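Amidohydrolase (Pseudomonas aeruginosa, PDB 2I5G) probably hydrolyses dipeptides as a metal-dependent dipeptidase of the membrane dipeptidase (M19) family, which has a TIM-barrel fold. Local coordinates at residues A[224-229]-A[298-303]; A[184-189]-A[232-237]; A[19-24]-A[58-63]; A[90-95]-A[106-111]. The protein carries 2 engineered substitutions. All coordinates share one frame; numbering follows the deposited sequence.

Contact 1 of 4, residues A[224-229]-A[298-303]; sequences TIDDYA and LKRGMP. Engineered in segment 298-303: Lys299 (natural residue Glu).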
# COMPACT_ATOMS: atom_id res chain seq x y z
N THR A 224 12.84 16.44 -32.01
CA THR A 224 14.22 16.27 -32.43
C THR A 224 15.14 16.56 -31.25
O THR A 224 14.70 17.05 -30.20
CB THR A 224 14.58 17.22 -33.58
OG1 THR A 224 14.63 18.57 -33.09
CG2 THR A 224 13.54 17.13 -34.68
N ILE A 225 16.41 16.26 -31.43
CA ILE A 225 17.40 16.48 -30.39
C ILE A 225 17.29 17.91 -29.86
O ILE A 225 17.45 18.15 -28.66
CB ILE A 225 18.83 16.15 -30.96
CG1 ILE A 225 19.68 15.46 -29.89
CG2 ILE A 225 19.50 17.40 -31.50
CD1 ILE A 225 20.01 16.31 -28.71
N ASP A 226 16.96 18.84 -30.74
CA ASP A 226 16.80 20.26 -30.38
C ASP A 226 15.60 20.54 -29.50
O ASP A 226 15.65 21.40 -28.63
CB ASP A 226 16.68 21.12 -31.64
CG ASP A 226 18.01 21.30 -32.35
OD1 ASP A 226 18.85 22.06 -31.83
OD2 ASP A 226 18.21 20.68 -33.41
N ASP A 227 14.51 19.81 -29.72
CA ASP A 227 13.30 19.99 -28.92
C ASP A 227 13.59 19.58 -27.49
O ASP A 227 12.92 20.02 -26.55
CB ASP A 227 12.16 19.15 -29.49
CG ASP A 227 11.66 19.68 -30.82
OD1 ASP A 227 11.12 20.81 -30.85
OD2 ASP A 227 11.80 18.97 -31.84
N TYR A 228 14.58 18.72 -27.32
CA TYR A 228 14.98 18.24 -26.01
C TYR A 228 15.78 19.35 -25.32
O TYR A 228 15.52 19.69 -24.17
CB TYR A 228 15.82 16.97 -26.17
CG TYR A 228 16.26 16.30 -24.90
CD1 TYR A 228 15.45 16.30 -23.76
CD2 TYR A 228 17.47 15.59 -24.85
CE1 TYR A 228 15.83 15.60 -22.61
CE2 TYR A 228 17.85 14.89 -23.71
CZ TYR A 228 17.02 14.90 -22.59
OH TYR A 228 17.38 14.17 -21.48
N ALA A 229 16.74 19.92 -26.03
CA ALA A 229 17.53 21.01 -25.48
C ALA A 229 16.58 22.14 -25.09
O ALA A 229 16.77 22.80 -24.07
CB ALA A 229 18.53 21.52 -26.50
N LEU A 298 25.70 22.80 -26.68
CA LEU A 298 26.88 23.62 -26.92
C LEU A 298 26.69 24.59 -28.08
O LEU A 298 26.89 25.80 -27.94
CB LEU A 298 28.07 22.70 -27.18
CG LEU A 298 29.49 23.22 -26.99
CD1 LEU A 298 29.64 23.83 -25.61
CD2 LEU A 298 30.45 22.06 -27.17
N LYS A 299 26.28 24.06 -29.23
CA LYS A 299 26.07 24.90 -30.41
C LYS A 299 24.77 25.68 -30.27
O LYS A 299 24.31 26.30 -31.23
CB LYS A 299 26.05 24.03 -31.67
CG LYS A 299 24.86 23.09 -31.79
CD LYS A 299 23.75 23.68 -32.66
CE LYS A 299 22.55 22.75 -32.77
NZ LYS A 299 22.85 21.43 -33.39
N ARG A 300 24.21 25.66 -29.08
CA ARG A 300 22.96 26.34 -28.83
C ARG A 300 23.10 27.60 -27.98
O ARG A 300 22.11 28.25 -27.65
CB ARG A 300 21.98 25.37 -28.18
CG ARG A 300 20.59 25.46 -28.75
CD ARG A 300 19.92 24.11 -28.76
NE ARG A 300 18.62 24.17 -29.42
CZ ARG A 300 17.58 24.83 -28.93
NH1 ARG A 300 17.69 25.47 -27.77
NH2 ARG A 300 16.44 24.87 -29.60
N GLY A 301 24.34 27.95 -27.62
CA GLY A 301 24.57 29.14 -26.82
C GLY A 301 25.07 28.90 -25.40
O GLY A 301 25.73 29.75 -24.80
N MSE A 302 24.75 27.73 -24.85
CA MSE A 302 25.16 27.40 -23.50
C MSE A 302 26.68 27.29 -23.44
O MSE A 302 27.29 26.56 -24.22
CB MSE A 302 24.51 26.07 -23.09
CG MSE A 302 24.55 25.76 -21.60
SE MSE A 302 23.58 24.12 -21.14
CE MSE A 302 21.77 24.77 -21.40
N PRO A 303 27.32 28.03 -22.52
CA PRO A 303 28.78 27.99 -22.38
C PRO A 303 29.29 26.64 -21.86
O PRO A 303 28.54 25.88 -21.26
CB PRO A 303 29.08 29.14 -21.43
CG PRO A 303 27.81 29.24 -20.62
CD PRO A 303 26.74 29.08 -21.66
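Arg300 meets Asp226 with its inner nitrogen, NE, and not with the two terminal nitrogens that so often pair with a carboxylate. The hydrogen bond from Arg300 NE to Asp226 OD1 is 3.2 Å long with an N-H...O angle of 156°, and it forms part of a salt bridge. OD1 lies at the edge of the guanidinium, close to its plane, and offers its anti lone pair; the two flat groups are turned 40° apart. NH1 has a second salt-bridge partner in Glu233, about two turns further along the same helix, so the guanidinium is shared between two acids. One of its faces lies over Asp226 O and the methyl of Ala229. Alanine suits this place because its short side chain lets the arginine lie close to the helix, with Ala229 CB 3.7 Å from Arg300 CD. Lys299, an engineered residue, bends its chain toward the same carboxylate, but its NZ stays 4.3 Å from Asp226 OD1, too far for a salt bridge. Gly301, with its positive phi, turns the chain just after Arg300. Two helix ends thus meet through charge: helix 225-239 starts with a capping box of Thr224 and Asp227, and helix 291-299 finishes in a Schellman motif.

Contact 2 of 4, residues A[184-189]-A[232-237]; sequences SGLKEH and IEYVMN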
# COMPACT_ATOMS: atom_id res chain seq x y z
N SER A 184 5.29 20.79 -17.74
CA SER A 184 3.91 20.77 -18.22
C SER A 184 3.60 22.11 -18.89
O SER A 184 2.53 22.30 -19.46
CB SER A 184 2.96 20.52 -17.05
OG SER A 184 3.17 21.45 -16.02
N GLY A 185 4.56 23.03 -18.83
CA GLY A 185 4.40 24.32 -19.46
C GLY A 185 4.63 24.19 -20.95
O GLY A 185 4.55 25.16 -21.70
N LEU A 186 4.93 22.97 -21.39
CA LEU A 186 5.14 22.69 -22.81
C LEU A 186 4.17 21.61 -23.27
O LEU A 186 3.76 21.59 -24.43
CB LEU A 186 6.58 22.23 -23.04
CG LEU A 186 7.67 23.22 -22.65
CD1 LEU A 186 9.04 22.60 -22.89
CD2 LEU A 186 7.51 24.50 -23.46
N LYS A 187 3.81 20.71 -22.36
CA LYS A 187 2.89 19.61 -22.62
C LYS A 187 2.14 19.32 -21.31
O LYS A 187 2.77 19.10 -20.27
CB LYS A 187 3.68 18.37 -23.05
CG LYS A 187 3.09 17.59 -24.22
CD LYS A 187 1.77 16.94 -23.89
CE LYS A 187 1.22 16.19 -25.09
NZ LYS A 187 -0.06 15.49 -24.81
N GLU A 188 0.82 19.30 -21.35
CA GLU A 188 0.04 19.06 -20.13
C GLU A 188 0.30 17.78 -19.37
O GLU A 188 0.61 17.82 -18.18
CB GLU A 188 -1.46 19.17 -20.43
CG GLU A 188 -1.94 20.60 -20.43
CD GLU A 188 -1.38 21.38 -19.25
OE1 GLU A 188 -1.60 20.95 -18.10
OE2 GLU A 188 -0.73 22.42 -19.46
N HIS A 189 0.17 16.64 -20.05
CA HIS A 189 0.38 15.31 -19.47
C HIS A 189 0.54 15.15 -17.94
O HIS A 189 1.28 15.89 -17.29
CB HIS A 189 1.57 14.62 -20.15
CG HIS A 189 1.60 13.14 -19.96
ND1 HIS A 189 1.90 12.55 -18.75
CD2 HIS A 189 1.31 12.13 -20.82
CE1 HIS A 189 1.78 11.23 -18.87
NE2 HIS A 189 1.43 10.96 -20.11
N ILE A 232 15.18 21.38 -21.86
CA ILE A 232 16.23 21.46 -20.86
C ILE A 232 16.55 22.91 -20.52
O ILE A 232 16.95 23.22 -19.39
CB ILE A 232 17.52 20.74 -21.34
CG1 ILE A 232 17.27 19.23 -21.36
CG2 ILE A 232 18.70 21.07 -20.43
CD1 ILE A 232 18.42 18.43 -21.83
N GLU A 233 16.36 23.80 -21.48
CA GLU A 233 16.62 25.21 -21.25
C GLU A 233 15.44 25.85 -20.53
O GLU A 233 15.62 26.75 -19.70
CB GLU A 233 16.91 25.90 -22.59
CG GLU A 233 18.09 25.27 -23.31
CD GLU A 233 18.25 25.72 -24.76
OE1 GLU A 233 17.24 25.76 -25.50
OE2 GLU A 233 19.39 26.01 -25.17
N TYR A 234 14.23 25.37 -20.82
CA TYR A 234 13.02 25.88 -20.18
C TYR A 234 13.13 25.60 -18.69
O TYR A 234 12.86 26.47 -17.87
CB TYR A 234 11.78 25.17 -20.74
CG TYR A 234 10.46 25.60 -20.13
CD1 TYR A 234 9.73 26.67 -20.65
CD2 TYR A 234 9.93 24.93 -19.03
CE1 TYR A 234 8.51 27.06 -20.09
CE2 TYR A 234 8.71 25.31 -18.46
CZ TYR A 234 8.00 26.38 -18.99
OH TYR A 234 6.79 26.74 -18.44
N VAL A 235 13.53 24.38 -18.35
CA VAL A 235 13.66 23.97 -16.96
C VAL A 235 14.78 24.72 -16.25
O VAL A 235 14.62 25.14 -15.11
CB VAL A 235 13.92 22.44 -16.82
CG1 VAL A 235 14.25 22.08 -15.38
CG2 VAL A 235 12.69 21.66 -17.27
N MSE A 236 15.90 24.87 -16.93
CA MSE A 236 17.03 25.57 -16.33
C MSE A 236 16.68 27.04 -16.09
O MSE A 236 17.30 27.71 -15.27
CB MSE A 236 18.26 25.48 -17.23
CG MSE A 236 19.49 26.10 -16.60
SE MSE A 236 21.10 25.81 -17.62
CE MSE A 236 20.90 27.27 -18.87
N ASN A 237 15.67 27.53 -16.81
CA ASN A 237 15.24 28.91 -16.66
C ASN A 237 14.54 29.12 -15.31
O ASN A 237 14.48 30.24 -14.81
CB ASN A 237 14.30 29.29 -17.80
CG ASN A 237 13.62 30.64 -17.58
OD1 ASN A 237 14.29 31.67 -17.44
ND2 ASN A 237 12.30 30.64 -17.55
O HOH W 1 4.31 27.59 -20.54
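Tyr234 reaches from its helix to the loop at Gly185 and Leu186 by standing straight out. Its CG is anti to the backbone N (chi1 179°), and chi2 of 89° stands the ring plane at right angles to the plane of CA, CB and CG, which presents one ring face to Leu186. The leucine takes a common shape, with CG beside its own backbone N (chi1 -60°) and CD1 extended, and this turns the CD2 branch toward the tyrosine. CD2 lies 4.2 Å above the ring plane, nearer the rim than the centre, and 4.2 Å from Tyr234 CD1. The two side chains run past each other in opposite directions, so methyl and ring overlap in a small apolar patch.

At the far end of the ring, Tyr234 OH comes 3.6 Å from Gly185 CA. The direction a CB would take from that carbon leads straight to the hydroxyl, and glycine, with only hydrogen there, suits so near an approach. A water donates to Gly185 O at 2.7 Å and more weakly to Tyr234 OH at 3.4 Å, joining loop and ring on the polar side. The hydroxyl is also hydrogen-bonded to Asp195 OD1, so this amphipathic residue uses both its flat apolar face and its polar end.

The loop follows strand 177-181 and leads to helix 195-203, which begins at Asp195. On helix 225-239, Ile232 and Val235 pack against strand 207-210, while Tyr234 points outward to this surface contact.

Contact 3 of 4, residues A[19-24]-A[58-63]; sequences AKWNRE and NKLIRD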
# COMPACT_ATOMS: atom_id res chain seq x y z
N ALA A 19 16.81 -0.12 -19.80
CA ALA A 19 17.06 -0.82 -21.05
C ALA A 19 17.18 -2.31 -20.79
O ALA A 19 17.43 -2.72 -19.65
CB ALA A 19 18.34 -0.30 -21.67
N LYS A 20 16.99 -3.11 -21.83
CA LYS A 20 17.13 -4.56 -21.71
C LYS A 20 18.63 -4.75 -21.47
O LYS A 20 19.44 -4.25 -22.25
CB LYS A 20 16.72 -5.24 -23.01
CG LYS A 20 16.70 -6.76 -22.96
CD LYS A 20 15.43 -7.29 -22.33
CE LYS A 20 14.24 -7.13 -23.27
NZ LYS A 20 12.96 -7.64 -22.69
N TRP A 21 19.00 -5.46 -20.41
CA TRP A 21 20.41 -5.65 -20.12
C TRP A 21 21.10 -6.79 -20.86
O TRP A 21 20.60 -7.91 -20.92
CB TRP A 21 20.61 -5.84 -18.61
CG TRP A 21 20.77 -4.55 -17.85
CD1 TRP A 21 20.10 -3.38 -18.06
CD2 TRP A 21 21.60 -4.34 -16.70
NE1 TRP A 21 20.46 -2.44 -17.12
CE2 TRP A 21 21.38 -3.01 -16.27
CE3 TRP A 21 22.50 -5.14 -15.99
CZ2 TRP A 21 22.03 -2.47 -15.16
CZ3 TRP A 21 23.15 -4.60 -14.88
CH2 TRP A 21 22.91 -3.27 -14.48
N ASN A 22 22.25 -6.47 -21.45
CA ASN A 22 23.07 -7.42 -22.18
C ASN A 22 24.38 -6.72 -22.50
O ASN A 22 24.51 -5.52 -22.25
CB ASN A 22 22.38 -7.91 -23.45
CG ASN A 22 21.95 -6.79 -24.36
OD1 ASN A 22 22.77 -6.01 -24.85
ND2 ASN A 22 20.65 -6.70 -24.61
N ARG A 23 25.35 -7.45 -23.04
CA ARG A 23 26.64 -6.85 -23.35
C ARG A 23 26.56 -5.75 -24.39
O ARG A 23 27.37 -4.82 -24.40
CB ARG A 23 27.63 -7.91 -23.82
CG ARG A 23 29.04 -7.36 -23.96
CD ARG A 23 30.05 -8.43 -24.32
NE ARG A 23 31.40 -7.88 -24.36
CZ ARG A 23 32.11 -7.57 -23.29
NH1 ARG A 23 31.61 -7.76 -22.08
NH2 ARG A 23 33.33 -7.06 -23.42
N GLU A 24 25.58 -5.85 -25.29
CA GLU A 24 25.45 -4.85 -26.33
C GLU A 24 25.02 -3.51 -25.75
O GLU A 24 25.41 -2.46 -26.25
CB GLU A 24 24.45 -5.32 -27.40
CG GLU A 24 24.25 -4.30 -28.52
CD GLU A 24 25.56 -3.63 -28.94
OE1 GLU A 24 26.47 -4.33 -29.44
OE2 GLU A 24 25.67 -2.39 -28.78
N ASN A 58 24.00 -8.04 -10.76
CA ASN A 58 25.37 -8.26 -10.31
C ASN A 58 26.08 -9.27 -11.21
O ASN A 58 27.30 -9.24 -11.35
CB ASN A 58 25.39 -8.77 -8.87
CG ASN A 58 24.97 -7.73 -7.87
OD1 ASN A 58 24.77 -8.03 -6.69
ND2 ASN A 58 24.85 -6.48 -8.32
N LYS A 59 25.32 -10.18 -11.80
CA LYS A 59 25.91 -11.19 -12.67
C LYS A 59 26.34 -10.61 -14.03
O LYS A 59 27.41 -10.93 -14.54
CB LYS A 59 24.95 -12.35 -12.89
CG LYS A 59 25.57 -13.48 -13.70
CD LYS A 59 24.59 -14.61 -13.95
CE LYS A 59 25.24 -15.67 -14.81
NZ LYS A 59 26.52 -16.11 -14.18
N LEU A 60 25.49 -9.78 -14.61
CA LEU A 60 25.83 -9.18 -15.89
C LEU A 60 27.06 -8.30 -15.73
O LEU A 60 27.95 -8.31 -16.59
CB LEU A 60 24.66 -8.37 -16.43
CG LEU A 60 23.62 -9.24 -17.14
CD1 LEU A 60 22.29 -8.52 -17.25
CD2 LEU A 60 24.17 -9.62 -18.51
N ILE A 61 27.12 -7.56 -14.64
CA ILE A 61 28.26 -6.70 -14.39
C ILE A 61 29.49 -7.58 -14.23
O ILE A 61 30.50 -7.38 -14.90
CB ILE A 61 28.06 -5.86 -13.11
CG1 ILE A 61 26.94 -4.84 -13.32
CG2 ILE A 61 29.38 -5.20 -12.70
CD1 ILE A 61 26.70 -3.93 -12.14
N ARG A 62 29.40 -8.56 -13.35
CA ARG A 62 30.50 -9.48 -13.10
C ARG A 62 31.06 -10.03 -14.41
O ARG A 62 32.26 -9.99 -14.66
CB ARG A 62 30.04 -10.66 -12.24
CG ARG A 62 30.88 -10.91 -11.00
CD ARG A 62 30.84 -12.39 -10.59
NE ARG A 62 29.50 -12.97 -10.54
CZ ARG A 62 28.53 -12.61 -9.70
NH1 ARG A 62 28.74 -11.66 -8.80
NH2 ARG A 62 27.35 -13.23 -9.75
N ASP A 63 30.16 -10.54 -15.24
CA ASP A 63 30.57 -11.14 -16.50
C ASP A 63 31.05 -10.15 -17.56
O ASP A 63 31.68 -10.55 -18.54
CB ASP A 63 29.43 -12.01 -17.05
CG ASP A 63 29.20 -13.28 -16.23
OD1 ASP A 63 30.07 -13.61 -15.39
OD2 ASP A 63 28.17 -13.96 -16.42
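Asn22 OD1 accepts a hydrogen bond from Leu25 N and lies 2.8 Å from Glu24 N, making Asn22 the N-cap of helix 23-31, while its CA rests 4.4 Å from Leu60 CD2. Asparagine suits a cap because its short amide can fold back over the opening turn: CG sits between the backbone N and the carbonyl carbon (chi1 55°). The contact itself is apolar. Leu60 sends its CD1 methyl to the edge of the Trp21 indole, in the ring plane, at 3.6 Å from CE3, and the same methyl also packs against Trp21 CB. Further along that six-membered ring, Trp21 CZ3 is 4.1 Å from Ile61 CG1, which comes in at a slant. Tryptophan is broad enough to touch both neighbours on the helix, and two branched aliphatic residues offer methyl and methylene groups that fit along its six-membered ring. Phe26 meets the indole edge-to-face, and Tyr90 and Ile88 of strand 86-92 also touch it. Beside the apolar patch, Arg23 bonds to Asn64 and Asp66 and probably helps hold the two ends together, whereas Asn22 caps its own helix. Because no hydrogen bond links the two segments, dispersion and the burial of apolar surface must supply the attraction, and the contact has little directional chemistry of its own.

Contact 4 of 4, residues A[90-95]-A[106-111]; sequences YGFQNA and EVFKQL
This is a buried aromatic contact between a strand and the helix that follows it in a beta-alpha-beta unit: Phe92, the last residue of strand 86-92, sets the edge of its ring against the face of Phe108 on helix 103-110. The T-shaped stack is nearly ideal, with planes 82° apart and ring centroids separated by 4.7 Å. Phe92 CE2 stands over the centre of the Phe108 ring, 3.5 Å above its plane, and CZ beside it completes the approaching edge. With CG beside the backbone N, chi1 of -67° carries the Phe92 ring toward the helix, and chi2 of -2° turns it so that CE2 and CZ lead. Phenylalanine fits both places, giving a wide face on one side and a slim edge on the other without a polar group to satisfy. Val113 touches both rings, and Thr50 of helix 47-63 closes in as well.

Two residues back along the strand, Tyr90 points to the same side. Its ring edge meets the backbone just past helix 103-110, Tyr90 CD2 lying 3.8 Å from Leu111 O, with the oxygen in the ring plane.

No hydrogen bond crosses the contact. Its attraction must come from dispersion and probably from the slightly positive C-H edge of Phe92 facing the electron-rich face of Phe108, with a weaker electrostatic match between Tyr90's edge and the carbonyl oxygen.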
# COMPACT_ATOMS: atom_id res chain seq x y z
N TYR A 90 22.46 1.36 -8.99
CA TYR A 90 21.15 0.72 -8.86
C TYR A 90 20.06 1.63 -8.34
O TYR A 90 20.25 2.32 -7.32
CB TYR A 90 21.23 -0.50 -7.94
CG TYR A 90 22.01 -1.64 -8.51
CD1 TYR A 90 22.23 -1.76 -9.89
CD2 TYR A 90 22.50 -2.65 -7.68
CE1 TYR A 90 22.90 -2.84 -10.42
CE2 TYR A 90 23.18 -3.75 -8.20
CZ TYR A 90 23.37 -3.84 -9.57
OH TYR A 90 24.02 -4.93 -10.09
N GLY A 91 18.91 1.61 -9.01
CA GLY A 91 17.79 2.42 -8.59
C GLY A 91 16.45 1.70 -8.62
O GLY A 91 16.26 0.72 -9.35
N PHE A 92 15.52 2.17 -7.79
CA PHE A 92 14.17 1.61 -7.72
C PHE A 92 13.22 2.71 -8.18
O PHE A 92 13.40 3.88 -7.83
CB PHE A 92 13.75 1.26 -6.29
CG PHE A 92 14.52 0.13 -5.67
CD1 PHE A 92 15.50 -0.55 -6.37
CD2 PHE A 92 14.23 -0.26 -4.37
CE1 PHE A 92 16.17 -1.61 -5.79
CE2 PHE A 92 14.90 -1.32 -3.78
CZ PHE A 92 15.87 -2.00 -4.49
N GLN A 93 12.22 2.35 -8.96
CA GLN A 93 11.26 3.35 -9.38
C GLN A 93 10.00 3.18 -8.54
O GLN A 93 8.93 3.68 -8.88
CB GLN A 93 10.96 3.22 -10.87
CG GLN A 93 12.04 3.83 -11.74
CD GLN A 93 11.51 4.38 -13.05
OE1 GLN A 93 10.60 5.23 -13.07
NE2 GLN A 93 12.06 3.90 -14.16
N ASN A 94 10.15 2.48 -7.42
CA ASN A 94 9.03 2.25 -6.51
C ASN A 94 9.55 1.88 -5.13
O ASN A 94 10.51 1.12 -5.00
CB ASN A 94 8.15 1.11 -7.04
CG ASN A 94 6.75 1.13 -6.45
OD1 ASN A 94 6.53 1.64 -5.36
ND2 ASN A 94 5.80 0.56 -7.18
N ALA A 95 8.92 2.43 -4.09
CA ALA A 95 9.32 2.12 -2.72
C ALA A 95 8.69 0.81 -2.29
O ALA A 95 8.98 0.30 -1.21
CB ALA A 95 8.88 3.24 -1.80
N GLU A 106 17.83 -0.10 4.73
CA GLU A 106 19.25 -0.31 4.97
C GLU A 106 19.78 -1.55 4.23
O GLU A 106 20.94 -1.58 3.83
CB GLU A 106 19.49 -0.45 6.47
CG GLU A 106 20.92 -0.79 6.86
CD GLU A 106 21.12 -0.74 8.36
OE1 GLU A 106 20.34 -1.38 9.09
OE2 GLU A 106 22.06 -0.04 8.80
N VAL A 107 18.92 -2.56 4.06
CA VAL A 107 19.30 -3.79 3.38
C VAL A 107 19.65 -3.54 1.92
O VAL A 107 20.68 -4.01 1.43
CB VAL A 107 18.15 -4.84 3.41
CG1 VAL A 107 18.55 -6.06 2.60
CG2 VAL A 107 17.84 -5.24 4.84
N PHE A 108 18.78 -2.82 1.23
CA PHE A 108 19.01 -2.54 -0.19
C PHE A 108 20.20 -1.62 -0.38
O PHE A 108 20.96 -1.76 -1.34
CB PHE A 108 17.76 -1.94 -0.83
CG PHE A 108 16.71 -2.96 -1.15
CD1 PHE A 108 17.00 -4.02 -2.01
CD2 PHE A 108 15.43 -2.88 -0.60
CE1 PHE A 108 16.04 -4.98 -2.32
CE2 PHE A 108 14.46 -3.83 -0.89
CZ PHE A 108 14.76 -4.89 -1.76
N LYS A 109 20.37 -0.69 0.55
CA LYS A 109 21.49 0.22 0.49
C LYS A 109 22.75 -0.63 0.54
O LYS A 109 23.70 -0.37 -0.20
CB LYS A 109 21.46 1.18 1.68
CG LYS A 109 22.69 2.06 1.80
CD LYS A 109 22.87 3.01 0.63
CE LYS A 109 24.18 3.76 0.77
NZ LYS A 109 24.40 4.75 -0.31
N GLN A 110 22.76 -1.65 1.40
CA GLN A 110 23.91 -2.55 1.52
C GLN A 110 24.11 -3.36 0.25
O GLN A 110 25.18 -3.92 0.02
CB GLN A 110 23.74 -3.51 2.70
CG GLN A 110 23.79 -2.86 4.08
CD GLN A 110 24.01 -3.87 5.19
OE1 GLN A 110 23.95 -5.08 4.97
NE2 GLN A 110 24.25 -3.38 6.40
N LEU A 111 23.07 -3.44 -0.57
CA LEU A 111 23.15 -4.19 -1.82
C LEU A 111 23.46 -3.30 -3.02
O LEU A 111 23.43 -3.75 -4.16
CB LEU A 111 21.85 -4.96 -2.05
CG LEU A 111 21.59 -6.03 -0.98
CD1 LEU A 111 20.20 -6.61 -1.15
CD2 LEU A 111 22.66 -7.12 -1.09

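Overall arrangement
From the N terminus, contact 3 closes first, joining the loop before helix 23-31 to the end of helix 47-63. Contact 4 follows in series, a short closure from strand 86-92 to helix 103-110. The two touch through Tyr90, which meets Trp21 and Ile61, and together bring helices against strand 86-92 of the six-stranded parallel sheet. The later pair cross: contact 2 opens at 184-189, contact 1 at 224-229, and contact 2 closes at 232-237 before contact 1 closes at 298-303. They gather the loop after strand 177-181 and the end of helix 291-299 at helix 225-239, where Met302 packs on Met236. No contact nests in another; contacts 2 and 4 lie on opposite sides of the chain's centre.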